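Local structure of EreC (Klebsiella pneumoniae, 6XCQ) at residues T38-Q43 against S76-S81; L45-F50 against L82-V87; I155-T160 against E256-T261. The protein probably hydrolyses the macrolactone ester of erythromycin and related macrolide antibiotics, an esterase reaction that underlies resistance to them. The protein carries 1 engineered substitution. All coordinates share one frame; numbering follows the deposited sequence.

Contact 1 of 3, residues T38-Q43 against S76-S81; sequences TLLQPQ and SLARAS
Leu40 and Leu77 cross at about a right angle, with CD2 of Leu40 coming to 4.0 Å from CB of Leu77. Pro42 meets Leu77 at a similar angle, its CD 3.8 Å from Leu77 CD2. Both Leu77 methyls also lie against Leu40 O, CD1 at 3.6 Å. The next ring carbon of the proline, Pro42 CG, is 3.9 Å from Ala80 CB. Leu39 places its branch over Ala78: with CG anti to the backbone N (chi1 176°), its CD2 lies 3.8 Å from Ala78 CB. The single hydrogen bond across the segments is short, Ser81 OG donating to Leu39 O over 2.6 Å. The hydroxyl stands above the carbonyl plane, 38° out of it, and the C=O...donor angle of 136° confirms an oblique approach. Beyond the pair, Leu39 also touches Val425 and Val427 of strand 423-427, wedging it between helix and sheet. Thr38 to Gln41 is a type I beta turn, closed by Gln41 N to Thr38 O at 2.9 Å, which follows edge strand 33-36 and packs on helix 73-90 of the mixed alpha/beta fold.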
ATOM      1  N   THR A  38      25.845   0.141  -1.829  1.00 17.72           N
ATOM      2  CA  THR A  38      25.350   1.301  -1.106  1.00 13.68           C
ATOM      3  C   THR A  38      23.839   1.268  -0.883  1.00 22.89           C
ATOM      4  O   THR A  38      23.302   2.199  -0.273  1.00 19.21           O
ATOM      5  CB  THR A  38      25.757   2.597  -1.830  1.00 19.57           C
ATOM      6  OG1 THR A  38      25.047   2.735  -3.069  1.00 19.83           O
ATOM      7  CG2 THR A  38      27.268   2.596  -2.108  1.00 20.59           C
ATOM      8  N   LEU A  39      23.149   0.202  -1.314  1.00 13.92           N
ATOM      9  CA  LEU A  39      21.684   0.200  -1.274  1.00 13.22           C
ATOM     10  C   LEU A  39      21.153   0.436   0.136  1.00 20.51           C
ATOM     11  O   LEU A  39      20.148   1.134   0.318  1.00 19.82           O
ATOM     12  CB  LEU A  39      21.137  -1.117  -1.817  1.00 19.45           C
ATOM     13  CG  LEU A  39      19.612  -1.298  -1.741  1.00 16.23           C
ATOM     14  CD1 LEU A  39      18.907  -0.445  -2.781  1.00 14.40           C
ATOM     15  CD2 LEU A  39      19.222  -2.762  -1.904  1.00 15.19           C
ATOM     16  N   LEU A  40      21.812  -0.123   1.149  1.00 16.26           N
ATOM     17  CA  LEU A  40      21.313   0.009   2.508  1.00 20.91           C
ATOM     18  C   LEU A  40      21.879   1.229   3.218  1.00 23.10           C
ATOM     19  O   LEU A  40      21.736   1.347   4.438  1.00 19.78           O
ATOM     20  CB  LEU A  40      21.611  -1.264   3.303  1.00 14.39           C
ATOM     21  CG  LEU A  40      21.040  -2.532   2.657  1.00 19.58           C
ATOM     22  CD1 LEU A  40      21.499  -3.768   3.411  1.00 18.35           C
ATOM     23  CD2 LEU A  40      19.510  -2.484   2.544  1.00 17.34           C
ATOM     24  N   GLN A  41      22.496   2.148   2.483  1.00 20.54           N
ATOM     25  CA  GLN A  41      23.078   3.358   3.059  1.00 22.43           C
ATOM     26  C   GLN A  41      22.579   4.563   2.275  1.00 20.50           C
ATOM     27  O   GLN A  41      23.311   5.137   1.458  1.00 19.50           O
ATOM     28  CB  GLN A  41      24.606   3.257   3.082  1.00 23.83           C
ATOM     29  CG  GLN A  41      25.063   1.971   3.778  1.00 25.77           C
ATOM     30  CD  GLN A  41      26.549   1.925   4.023  1.00 40.82           C
ATOM     31  OE1 GLN A  41      27.175   2.955   4.260  1.00 31.73           O
ATOM     32  NE2 GLN A  41      27.128   0.724   3.966  1.00 36.66           N
ATOM     33  N   PRO A  42      21.332   4.988   2.521  1.00 21.08           N
ATOM     34  CA  PRO A  42      20.745   6.074   1.719  1.00 16.72           C
ATOM     35  C   PRO A  42      21.542   7.368   1.733  1.00 26.72           C
ATOM     36  O   PRO A  42      21.474   8.133   0.765  1.00 29.23           O
ATOM     37  CB  PRO A  42      19.364   6.275   2.366  1.00 17.11           C
ATOM     38  CG  PRO A  42      19.087   5.023   3.122  1.00 21.96           C
ATOM     39  CD  PRO A  42      20.411   4.500   3.561  1.00 21.47           C
ATOM     40  N   GLN A  43      22.275   7.645   2.811  1.00 21.22           N
ATOM     41  CA  GLN A  43      23.077   8.854   2.907  1.00 24.74           C
ATOM     42  C   GLN A  43      24.359   8.793   2.087  1.00 32.75           C
ATOM     43  O   GLN A  43      24.905   9.849   1.753  1.00 34.83           O
ATOM     44  CB  GLN A  43      23.420   9.131   4.367  1.00 25.31           C
ATOM     45  CG  GLN A  43      22.375   9.970   5.071  1.00 35.91           C
ATOM     46  CD  GLN A  43      20.989   9.346   5.015  1.00 33.86           C
ATOM     47  OE1 GLN A  43      20.089   9.853   4.334  1.00 47.78           O
ATOM     48  NE2 GLN A  43      20.804   8.250   5.745  1.00 39.33           N
ATOM     49  N   SER A  76      13.037  -0.999   4.585  1.00 13.83           N
ATOM     50  CA  SER A  76      12.887   0.453   4.695  1.00 16.35           C
ATOM     51  C   SER A  76      14.136   1.169   4.200  1.00 13.44           C
ATOM     52  O   SER A  76      14.035   2.179   3.492  1.00 15.91           O
ATOM     53  CB  SER A  76      12.560   0.867   6.131  1.00 17.48           C
ATOM     54  OG  SER A  76      11.283   0.392   6.502  1.00 29.81           O
ATOM     55  N   LEU A  77      15.315   0.648   4.540  1.00 16.01           N
ATOM     56  CA  LEU A  77      16.553   1.246   4.054  1.00 17.53           C
ATOM     57  C   LEU A  77      16.605   1.260   2.530  1.00 16.04           C
ATOM     58  O   LEU A  77      16.920   2.290   1.920  1.00 18.29           O
ATOM     59  CB  LEU A  77      17.759   0.493   4.623  1.00 14.86           C
ATOM     60  CG  LEU A  77      18.133   0.891   6.047  1.00 17.68           C
ATOM     61  CD1 LEU A  77      19.203  -0.051   6.611  1.00 15.35           C
ATOM     62  CD2 LEU A  77      18.602   2.353   6.096  1.00 22.22           C
ATOM     63  N   ALA A  78      16.320   0.113   1.899  1.00 11.51           N
ATOM     64  CA  ALA A  78      16.370   0.045   0.440  1.00 18.15           C
ATOM     65  C   ALA A  78      15.322   0.950  -0.189  1.00 14.91           C
ATOM     66  O   ALA A  78      15.564   1.536  -1.247  1.00 14.97           O
ATOM     67  CB  ALA A  78      16.179  -1.394  -0.049  1.00 18.05           C
ATOM     68  N   ARG A  79      14.147   1.063   0.434  1.00 11.33           N
ATOM     69  CA  ARG A  79      13.125   1.962  -0.102  1.00 17.03           C
ATOM     70  C   ARG A  79      13.604   3.405  -0.083  1.00 16.31           C
ATOM     71  O   ARG A  79      13.423   4.136  -1.061  1.00 16.10           O
ATOM     72  CB  ARG A  79      11.825   1.834   0.687  1.00 14.89           C
ATOM     73  CG  ARG A  79      11.028   0.614   0.328  1.00 15.01           C
ATOM     74  CD  ARG A  79       9.791   0.505   1.178  1.00 17.01           C
ATOM     75  NE  ARG A  79       8.810  -0.343   0.518  1.00 18.70           N
ATOM     76  CZ  ARG A  79       7.621  -0.643   1.018  1.00 21.85           C
ATOM     77  NH1 ARG A  79       7.260  -0.168   2.204  1.00 14.57           N
ATOM     78  NH2 ARG A  79       6.797  -1.422   0.328  1.00 12.58           N
ATOM     79  N   ALA A  80      14.226   3.830   1.020  1.00 15.58           N
ATOM     80  CA  ALA A  80      14.725   5.197   1.091  1.00 18.87           C
ATOM     81  C   ALA A  80      15.760   5.455   0.005  1.00 18.35           C
ATOM     82  O   ALA A  80      15.747   6.512  -0.640  1.00 17.75           O
ATOM     83  CB  ALA A  80      15.311   5.475   2.474  1.00 12.89           C
ATOM     84  N   SER A  81      16.655   4.490  -0.229  1.00 11.96           N
ATOM     85  CA  SER A  81      17.655   4.674  -1.280  1.00 19.09           C
ATOM     86  C   SER A  81      17.004   4.792  -2.655  1.00 18.17           C
ATOM     87  O   SER A  81      17.389   5.638  -3.466  1.00 17.39           O
ATOM     88  CB  SER A  81      18.656   3.516  -1.262  1.00 14.55           C
ATOM     89  OG  SER A  81      19.499   3.622  -0.122  1.00 23.04           O
TER

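Contact 2 of 3, residues L45-F50 against L82-V87; sequences LDFNEF and LIRYLV
Phe47 and Phe50 meet Tyr85 from two directions, and both belong to a 3-10 segment led in by an Asx turn and laid against helix 73-90. Phe50 CB sits over one face of the Tyr85 ring, 4.0 Å from its centroid and 16° off the normal, which satisfies a CH-pi contact. Phe47 comes to the edge of the same ring, its CD2 near the ring plane and 4.0 Å from Tyr85 CD1. Farther round, Arg84 NH2 lies near the Phe47 ring plane, 3.7 Å from CE1, and CE1 stands over one guanidinium face: an edge-on-face meeting, with which the 88° between the planes agrees. Phe50 also sends CD1 to within 3.9 Å of Leu82 CD2. What positions these groups lies one shell out. Tyr85 OH is hydrogen-bonded to Thr54 and His90. Arg84 is tied by NE to Glu88 in a salt bridge and by NH1 to Pro42 O, while the bend at chi3 (72°) brings a guanidinium face to the Phe47 edge. Asp46 OD1 accepts from Asn48 N, which makes the Asx turn, and also from Asn48 ND2. A water joins the two segments, donating to Leu45 O at 2.9 Å and accepting from Arg84 NH1 at 3.0 Å.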
ATOM      1  N   LEU A  45      24.794   7.125  -1.070  1.00 22.61           N
ATOM      2  CA  LEU A  45      24.359   6.367  -2.236  1.00 29.76           C
ATOM      3  C   LEU A  45      25.302   6.568  -3.420  1.00 26.87           C
ATOM      4  O   LEU A  45      25.687   7.694  -3.735  1.00 25.91           O
ATOM      5  CB  LEU A  45      22.943   6.781  -2.632  1.00 23.46           C
ATOM      6  CG  LEU A  45      22.172   5.681  -3.355  1.00 28.82           C
ATOM      7  CD1 LEU A  45      21.957   4.535  -2.397  1.00 26.83           C
ATOM      8  CD2 LEU A  45      20.850   6.199  -3.864  1.00 33.10           C
ATOM      9  N   ASP A  46      25.650   5.469  -4.097  1.00 22.52           N
ATOM     10  CA  ASP A  46      26.408   5.525  -5.347  1.00 15.49           C
ATOM     11  C   ASP A  46      25.423   5.289  -6.484  1.00 18.69           C
ATOM     12  O   ASP A  46      25.071   4.145  -6.781  1.00 21.23           O
ATOM     13  CB  ASP A  46      27.538   4.494  -5.365  1.00 25.52           C
ATOM     14  CG  ASP A  46      28.270   4.430  -6.709  1.00 25.92           C
ATOM     15  OD1 ASP A  46      27.937   5.207  -7.640  1.00 26.20           O
ATOM     16  OD2 ASP A  46      29.185   3.584  -6.837  1.00 29.26           O
ATOM     17  N   PHE A  47      25.023   6.371  -7.161  1.00 21.61           N
ATOM     18  CA  PHE A  47      23.968   6.263  -8.161  1.00 23.76           C
ATOM     19  C   PHE A  47      24.377   5.410  -9.355  1.00 25.03           C
ATOM     20  O   PHE A  47      23.499   4.974 -10.106  1.00 20.34           O
ATOM     21  CB  PHE A  47      23.518   7.660  -8.622  1.00 22.78           C
ATOM     22  CG  PHE A  47      22.640   8.378  -7.617  1.00 33.66           C
ATOM     23  CD1 PHE A  47      23.196   9.161  -6.621  1.00 35.28           C
ATOM     24  CD2 PHE A  47      21.265   8.256  -7.663  1.00 37.13           C
ATOM     25  CE1 PHE A  47      22.392   9.806  -5.689  1.00 47.85           C
ATOM     26  CE2 PHE A  47      20.456   8.908  -6.737  1.00 41.63           C
ATOM     27  CZ  PHE A  47      21.017   9.679  -5.751  1.00 33.33           C
ATOM     28  N   ASN A  48      25.674   5.132  -9.543  1.00 24.54           N
ATOM     29  CA  ASN A  48      26.062   4.250 -10.642  1.00 26.36           C
ATOM     30  C   ASN A  48      25.488   2.859 -10.465  1.00 22.06           C
ATOM     31  O   ASN A  48      25.251   2.159 -11.456  1.00 21.64           O
ATOM     32  CB  ASN A  48      27.585   4.150 -10.766  1.00 21.17           C
ATOM     33  CG  ASN A  48      28.221   5.482 -11.034  1.00 31.04           C
ATOM     34  OD1 ASN A  48      28.113   6.011 -12.132  1.00 29.11           O
ATOM     35  ND2 ASN A  48      28.861   6.053 -10.018  1.00 25.00           N
ATOM     36  N   GLU A  49      25.274   2.433  -9.213  1.00 18.07           N
ATOM     37  CA  GLU A  49      24.789   1.077  -8.965  1.00 20.07           C
ATOM     38  C   GLU A  49      23.342   0.881  -9.421  1.00 19.98           C
ATOM     39  O   GLU A  49      22.909  -0.261  -9.586  1.00 25.82           O
ATOM     40  CB  GLU A  49      24.930   0.736  -7.478  1.00 18.38           C
ATOM     41  CG  GLU A  49      26.347   0.882  -6.959  1.00 18.87           C
ATOM     42  CD  GLU A  49      26.509   0.436  -5.507  1.00 26.00           C
ATOM     43  OE1 GLU A  49      25.608   0.670  -4.675  1.00 22.17           O
ATOM     44  OE2 GLU A  49      27.544  -0.176  -5.198  1.00 27.98           O
ATOM     45  N   PHE A  50      22.596   1.960  -9.646  1.00 19.35           N
ATOM     46  CA  PHE A  50      21.200   1.863 -10.061  1.00 27.42           C
ATOM     47  C   PHE A  50      20.998   2.176 -11.539  1.00 23.21           C
ATOM     48  O   PHE A  50      19.853   2.220 -12.004  1.00 23.90           O
ATOM     49  CB  PHE A  50      20.345   2.766  -9.162  1.00 28.18           C
ATOM     50  CG  PHE A  50      20.589   2.510  -7.699  1.00 32.77           C
ATOM     51  CD1 PHE A  50      19.978   1.443  -7.064  1.00 35.45           C
ATOM     52  CD2 PHE A  50      21.504   3.273  -6.986  1.00 38.90           C
ATOM     53  CE1 PHE A  50      20.245   1.159  -5.735  1.00 35.94           C
ATOM     54  CE2 PHE A  50      21.773   3.002  -5.653  1.00 35.83           C
ATOM     55  CZ  PHE A  50      21.145   1.937  -5.026  1.00 35.78           C
ATOM     56  N   LEU A  82      16.032   3.932  -2.950  1.00 18.11           N
ATOM     57  CA  LEU A  82      15.432   3.972  -4.272  1.00 17.26           C
ATOM     58  C   LEU A  82      14.514   5.183  -4.431  1.00 15.45           C
ATOM     59  O   LEU A  82      14.325   5.666  -5.548  1.00 14.18           O
ATOM     60  CB  LEU A  82      14.691   2.669  -4.536  1.00 11.83           C
ATOM     61  CG  LEU A  82      15.682   1.567  -4.923  1.00 25.97           C
ATOM     62  CD1 LEU A  82      15.065   0.188  -4.838  1.00 26.49           C
ATOM     63  CD2 LEU A  82      16.195   1.841  -6.328  1.00 28.07           C
ATOM     64  N   ILE A  83      13.952   5.690  -3.336  1.00 12.55           N
ATOM     65  CA  ILE A  83      13.246   6.972  -3.395  1.00 17.86           C
ATOM     66  C   ILE A  83      14.218   8.075  -3.813  1.00 20.77           C
ATOM     67  O   ILE A  83      13.940   8.855  -4.731  1.00 17.39           O
ATOM     68  CB  ILE A  83      12.569   7.273  -2.042  1.00 16.92           C
ATOM     69  CG1 ILE A  83      11.381   6.336  -1.831  1.00 19.03           C
ATOM     70  CG2 ILE A  83      12.087   8.717  -1.965  1.00 15.38           C
ATOM     71  CD1 ILE A  83      10.890   6.262  -0.380  1.00 14.13           C
ATOM     72  N   ARG A  84      15.405   8.111  -3.192  1.00 20.02           N
ATOM     73  CA  ARG A  84      16.430   9.076  -3.597  1.00 25.19           C
ATOM     74  C   ARG A  84      16.719   8.989  -5.092  1.00 31.53           C
ATOM     75  O   ARG A  84      16.768  10.008  -5.788  1.00 22.66           O
ATOM     76  CB  ARG A  84      17.717   8.851  -2.800  1.00 23.73           C
ATOM     77  CG  ARG A  84      17.759   9.567  -1.463  1.00 28.09           C
ATOM     78  CD  ARG A  84      19.191   9.727  -0.991  1.00 22.94           C
ATOM     79  NE  ARG A  84      19.881  10.723  -1.802  1.00 24.86           N
ATOM     80  CZ  ARG A  84      21.199  10.845  -1.882  1.00 27.63           C
ATOM     81  NH1 ARG A  84      21.990  10.020  -1.201  1.00 20.90           N
ATOM     82  NH2 ARG A  84      21.724  11.789  -2.655  1.00 23.11           N
ATOM     83  N   TYR A  85      16.907   7.772  -5.607  1.00 21.36           N
ATOM     84  CA  TYR A  85      17.200   7.608  -7.028  1.00 21.12           C
ATOM     85  C   TYR A  85      16.052   8.106  -7.905  1.00 22.98           C
ATOM     86  O   TYR A  85      16.271   8.809  -8.899  1.00 24.34           O
ATOM     87  CB  TYR A  85      17.501   6.140  -7.319  1.00 27.57           C
ATOM     88  CG  TYR A  85      17.484   5.793  -8.783  1.00 24.90           C
ATOM     89  CD1 TYR A  85      18.515   6.192  -9.623  1.00 27.14           C
ATOM     90  CD2 TYR A  85      16.447   5.049  -9.320  1.00 29.16           C
ATOM     91  CE1 TYR A  85      18.512   5.855 -10.964  1.00 25.96           C
ATOM     92  CE2 TYR A  85      16.428   4.713 -10.653  1.00 32.49           C
ATOM     93  CZ  TYR A  85      17.464   5.116 -11.471  1.00 33.72           C
ATOM     94  OH  TYR A  85      17.435   4.770 -12.802  1.00 35.27           O
ATOM     95  N   LEU A  86      14.818   7.734  -7.567  1.00 20.43           N
ATOM     96  CA  LEU A  86      13.685   8.112  -8.408  1.00 18.89           C
ATOM     97  C   LEU A  86      13.416   9.608  -8.318  1.00 19.28           C
ATOM     98  O   LEU A  86      13.090  10.253  -9.326  1.00 21.01           O
ATOM     99  CB  LEU A  86      12.444   7.318  -8.006  1.00 18.46           C
ATOM    100  CG  LEU A  86      12.510   5.821  -8.303  1.00 22.21           C
ATOM    101  CD1 LEU A  86      11.363   5.061  -7.612  1.00 15.84           C
ATOM    102  CD2 LEU A  86      12.507   5.617  -9.800  1.00 18.79           C
ATOM    103  N   VAL A  87      13.564  10.181  -7.127  1.00 16.13           N
ATOM    104  CA  VAL A  87      13.324  11.609  -6.959  1.00 20.87           C
ATOM    105  C   VAL A  87      14.438  12.413  -7.613  1.00 26.71           C
ATOM    106  O   VAL A  87      14.185  13.291  -8.449  1.00 28.38           O
ATOM    107  CB  VAL A  87      13.174  11.960  -5.469  1.00 22.61           C
ATOM    108  CG1 VAL A  87      13.288  13.477  -5.272  1.00 26.64           C
ATOM    109  CG2 VAL A  87      11.848  11.457  -4.955  1.00 21.81           C
TER
HETATM  110  O   HOH W   1      24.791  10.020  -2.190  1.00 30.43           O

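Contact 3 of 3, residues I155-T160 against E256-T261; sequences IDLPNT and EYTLET
Tyr257 meets Leu157 through its CB, 3.6 Å from Leu157 CD2, and not through its ring: the ring leads away and meets Tyr284 with planes at about 45°. A bound propanediol, probably from the crystallisation liquor, lies about 4 Å from the Tyr257 side chain. The Pro158 ring offers its CD-CG side to the helix, with CD 3.7 Å from Thr258 OG1. That hydroxyl is hydrogen-bonded to Ser254 O one turn earlier; its contacts with the carbons of Leu157 and Pro158 are van der Waals. Leu157 carries most of the contact. A chi1 of -51° turns CG toward the helix, and both methyls touch it: CD2 meets both Tyr257 CB and Thr258 OG1, while CD1 reaches tip to tip toward Thr261, 3.5 Å from OG1. Thr261 OG1 in turn donates to Tyr257 O over 2.9 Å, and Thr261 N donates to the same oxygen from the opposite face of its plane. At the root of the loop, Asp156 forms a salt bridge with Arg281 of helix 279-295. The arrangement is that of a loop leaving the C-terminal end of a parallel edge strand, 151-154, and docking on the helical region of this alpha/beta esterase through helix 244-267.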
ATOM      1  N   ILE A 155      -3.322   5.576  -0.991  1.00 17.42           N
ATOM      2  CA  ILE A 155      -3.983   4.932  -2.115  1.00 19.56           C
ATOM      3  C   ILE A 155      -4.954   3.857  -1.662  1.00 23.82           C
ATOM      4  O   ILE A 155      -5.554   3.176  -2.504  1.00 27.76           O
ATOM      5  CB  ILE A 155      -2.966   4.336  -3.110  1.00 17.37           C
ATOM      6  CG1 ILE A 155      -2.210   3.181  -2.467  1.00 20.41           C
ATOM      7  CG2 ILE A 155      -2.004   5.404  -3.628  1.00 20.89           C
ATOM      8  CD1 ILE A 155      -1.337   2.408  -3.430  1.00 25.08           C
ATOM      9  N   ASP A 156      -5.131   3.685  -0.360  1.00 14.60           N
ATOM     10  CA  ASP A 156      -5.817   2.533   0.203  1.00 15.60           C
ATOM     11  C   ASP A 156      -7.130   2.955   0.843  1.00 16.25           C
ATOM     12  O   ASP A 156      -7.433   4.139   0.976  1.00 19.17           O
ATOM     13  CB  ASP A 156      -4.936   1.864   1.264  1.00 13.69           C
ATOM     14  CG  ASP A 156      -5.212   0.374   1.433  1.00 28.33           C
ATOM     15  OD1 ASP A 156      -6.222  -0.148   0.905  1.00 20.95           O
ATOM     16  OD2 ASP A 156      -4.389  -0.273   2.115  1.00 25.84           O
ATOM     17  N   LEU A 157      -7.889   1.954   1.276  1.00 19.47           N
ATOM     18  CA  LEU A 157      -8.888   2.144   2.325  1.00 18.14           C
ATOM     19  C   LEU A 157      -8.186   2.592   3.600  1.00 17.15           C
ATOM     20  O   LEU A 157      -6.959   2.447   3.700  1.00 19.60           O
ATOM     21  CB  LEU A 157      -9.639   0.838   2.568  1.00 17.64           C
ATOM     22  CG  LEU A 157     -10.186   0.209   1.293  1.00 27.51           C
ATOM     23  CD1 LEU A 157     -10.668  -1.198   1.572  1.00 21.27           C
ATOM     24  CD2 LEU A 157     -11.320   1.080   0.746  1.00 20.11           C
ATOM     25  N   PRO A 158      -8.899   3.122   4.599  1.00 16.83           N
ATOM     26  CA  PRO A 158      -8.275   3.254   5.921  1.00 19.06           C
ATOM     27  C   PRO A 158      -7.693   1.910   6.331  1.00 24.43           C
ATOM     28  O   PRO A 158      -8.402   0.893   6.321  1.00 21.90           O
ATOM     29  CB  PRO A 158      -9.441   3.699   6.824  1.00 19.32           C
ATOM     30  CG  PRO A 158     -10.660   3.307   6.089  1.00 21.83           C
ATOM     31  CD  PRO A 158     -10.316   3.526   4.639  1.00 24.76           C
ATOM     32  N   ASN A 159      -6.393   1.866   6.635  1.00 23.95           N
ATOM     33  CA  ASN A 159      -5.814   0.554   6.921  1.00 20.26           C
ATOM     34  C   ASN A 159      -6.320  -0.020   8.242  1.00 25.54           C
ATOM     35  O   ASN A 159      -5.944  -1.141   8.613  1.00 23.82           O
ATOM     36  CB  ASN A 159      -4.282   0.612   6.872  1.00 15.98           C
ATOM     37  CG  ASN A 159      -3.682   1.625   7.822  1.00 16.05           C
ATOM     38  OD1 ASN A 159      -4.203   1.878   8.902  1.00 16.11           O
ATOM     39  ND2 ASN A 159      -2.545   2.192   7.426  1.00 21.71           N
ATOM     40  N   THR A 160      -7.183   0.721   8.934  1.00 19.10           N
ATOM     41  CA  THR A 160      -7.960   0.236  10.067  1.00 18.55           C
ATOM     42  C   THR A 160      -9.279  -0.391   9.655  1.00 20.91           C
ATOM     43  O   THR A 160      -9.918  -1.038  10.494  1.00 19.19           O
ATOM     44  CB  THR A 160      -8.278   1.392  11.021  1.00 23.87           C
ATOM     45  OG1 THR A 160      -8.946   2.416  10.276  1.00 22.23           O
ATOM     46  CG2 THR A 160      -7.010   1.967  11.644  1.00 27.84           C
ATOM     47  N   GLU A 256     -17.705   2.557   0.613  1.00 12.81           N
ATOM     48  CA  GLU A 256     -18.289   1.398  -0.060  1.00 16.67           C
ATOM     49  C   GLU A 256     -17.320   0.219  -0.070  1.00 17.94           C
ATOM     50  O   GLU A 256     -17.700  -0.916   0.232  1.00 16.72           O
ATOM     51  CB  GLU A 256     -18.685   1.763  -1.485  1.00  9.98           C
ATOM     52  CG  GLU A 256     -19.202   0.603  -2.325  1.00 16.01           C
ATOM     53  CD  GLU A 256     -19.253   0.962  -3.814  1.00 31.04           C
ATOM     54  OE1 GLU A 256     -20.251   0.638  -4.498  1.00 20.79           O
ATOM     55  OE2 GLU A 256     -18.277   1.575  -4.306  1.00 32.46           O
ATOM     56  N   TYR A 257     -16.064   0.468  -0.433  1.00 24.04           N
ATOM     57  CA  TYR A 257     -15.097  -0.627  -0.478  1.00 14.22           C
ATOM     58  C   TYR A 257     -14.664  -1.048   0.919  1.00 16.44           C
ATOM     59  O   TYR A 257     -14.251  -2.201   1.118  1.00 14.92           O
ATOM     60  CB  TYR A 257     -13.898  -0.226  -1.336  1.00 15.13           C
ATOM     61  CG  TYR A 257     -14.109  -0.453  -2.830  1.00 16.01           C
ATOM     62  CD1 TYR A 257     -14.875   0.426  -3.600  1.00 18.88           C
ATOM     63  CD2 TYR A 257     -13.547  -1.554  -3.462  1.00 16.88           C
ATOM     64  CE1 TYR A 257     -15.070   0.209  -4.978  1.00 17.20           C
ATOM     65  CE2 TYR A 257     -13.722  -1.777  -4.814  1.00 17.52           C
ATOM     66  CZ  TYR A 257     -14.483  -0.903  -5.570  1.00 16.33           C
ATOM     67  OH  TYR A 257     -14.646  -1.169  -6.901  1.00 16.00           O
ATOM     68  N   THR A 258     -14.758  -0.149   1.903  1.00 16.41           N
ATOM     69  CA  THR A 258     -14.445  -0.558   3.273  1.00 19.52           C
ATOM     70  C   THR A 258     -15.452  -1.580   3.788  1.00 20.97           C
ATOM     71  O   THR A 258     -15.072  -2.614   4.351  1.00 15.28           O
ATOM     72  CB  THR A 258     -14.392   0.657   4.196  1.00 12.62           C
ATOM     73  OG1 THR A 258     -13.281   1.465   3.819  1.00 15.12           O
ATOM     74  CG2 THR A 258     -14.188   0.215   5.624  1.00 24.40           C
ATOM     75  N   LEU A 259     -16.746  -1.319   3.586  1.00 17.87           N
ATOM     76  CA  LEU A 259     -17.769  -2.267   4.023  1.00 14.86           C
ATOM     77  C   LEU A 259     -17.636  -3.613   3.304  1.00 18.09           C
ATOM     78  O   LEU A 259     -17.766  -4.678   3.927  1.00 20.01           O
ATOM     79  CB  LEU A 259     -19.167  -1.666   3.803  1.00 15.92           C
ATOM     80  CG  LEU A 259     -19.501  -0.360   4.549  1.00 19.62           C
ATOM     81  CD1 LEU A 259     -21.017  -0.059   4.552  1.00 15.39           C
ATOM     82  CD2 LEU A 259     -18.953  -0.375   5.985  1.00 17.85           C
ATOM     83  N   GLU A 260     -17.383  -3.597   1.994  1.00 16.83           N
ATOM     84  CA  GLU A 260     -17.256  -4.866   1.279  1.00 14.90           C
ATOM     85  C   GLU A 260     -16.012  -5.624   1.744  1.00 19.07           C
ATOM     86  O   GLU A 260     -16.043  -6.851   1.900  1.00 15.98           O
ATOM     87  CB  GLU A 260     -17.229  -4.617  -0.229  1.00 22.30           C
ATOM     88  CG  GLU A 260     -16.908  -5.853  -1.084  1.00 16.72           C
ATOM     89  CD  GLU A 260     -17.913  -6.994  -0.935  1.00 28.24           C
ATOM     90  OE1 GLU A 260     -18.963  -6.828  -0.274  1.00 28.81           O
ATOM     91  OE2 GLU A 260     -17.640  -8.076  -1.499  1.00 27.04           O
ATOM     92  N   THR A 261     -14.931  -4.902   2.029  1.00 20.35           N
ATOM     93  CA  THR A 261     -13.714  -5.551   2.511  1.00 19.12           C
ATOM     94  C   THR A 261     -13.912  -6.114   3.918  1.00 22.27           C
ATOM     95  O   THR A 261     -13.401  -7.196   4.232  1.00 23.30           O
ATOM     96  CB  THR A 261     -12.549  -4.564   2.446  1.00 15.28           C
ATOM     97  OG1 THR A 261     -12.272  -4.286   1.076  1.00 15.90           O
ATOM     98  CG2 THR A 261     -11.266  -5.161   3.082  1.00 26.14           C
TER

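Contacts 1 and 2 sit side by side, centres 9 Å apart, and pin successive parts of one loop to successive turns of helix 73-90; they are partly buried. They touch directly: Thr38 OG1 is hydrogen-bonded to Glu49. Contact 1 combines aliphatic packing with a direct hydroxyl-to-carbonyl bond, whereas contact 2 relies on aromatic rings, a guanidinium and a bridging water. Contact 3 is buried, across the chain's centre, 30 Å from contact 1 and 33 Å from contact 2 between centres. It joins a loop at the other outer strand to helix 244-267, and no hydrogen bond crosses it; the threonine hydroxyls at the interface bond to carbonyls of their own helix.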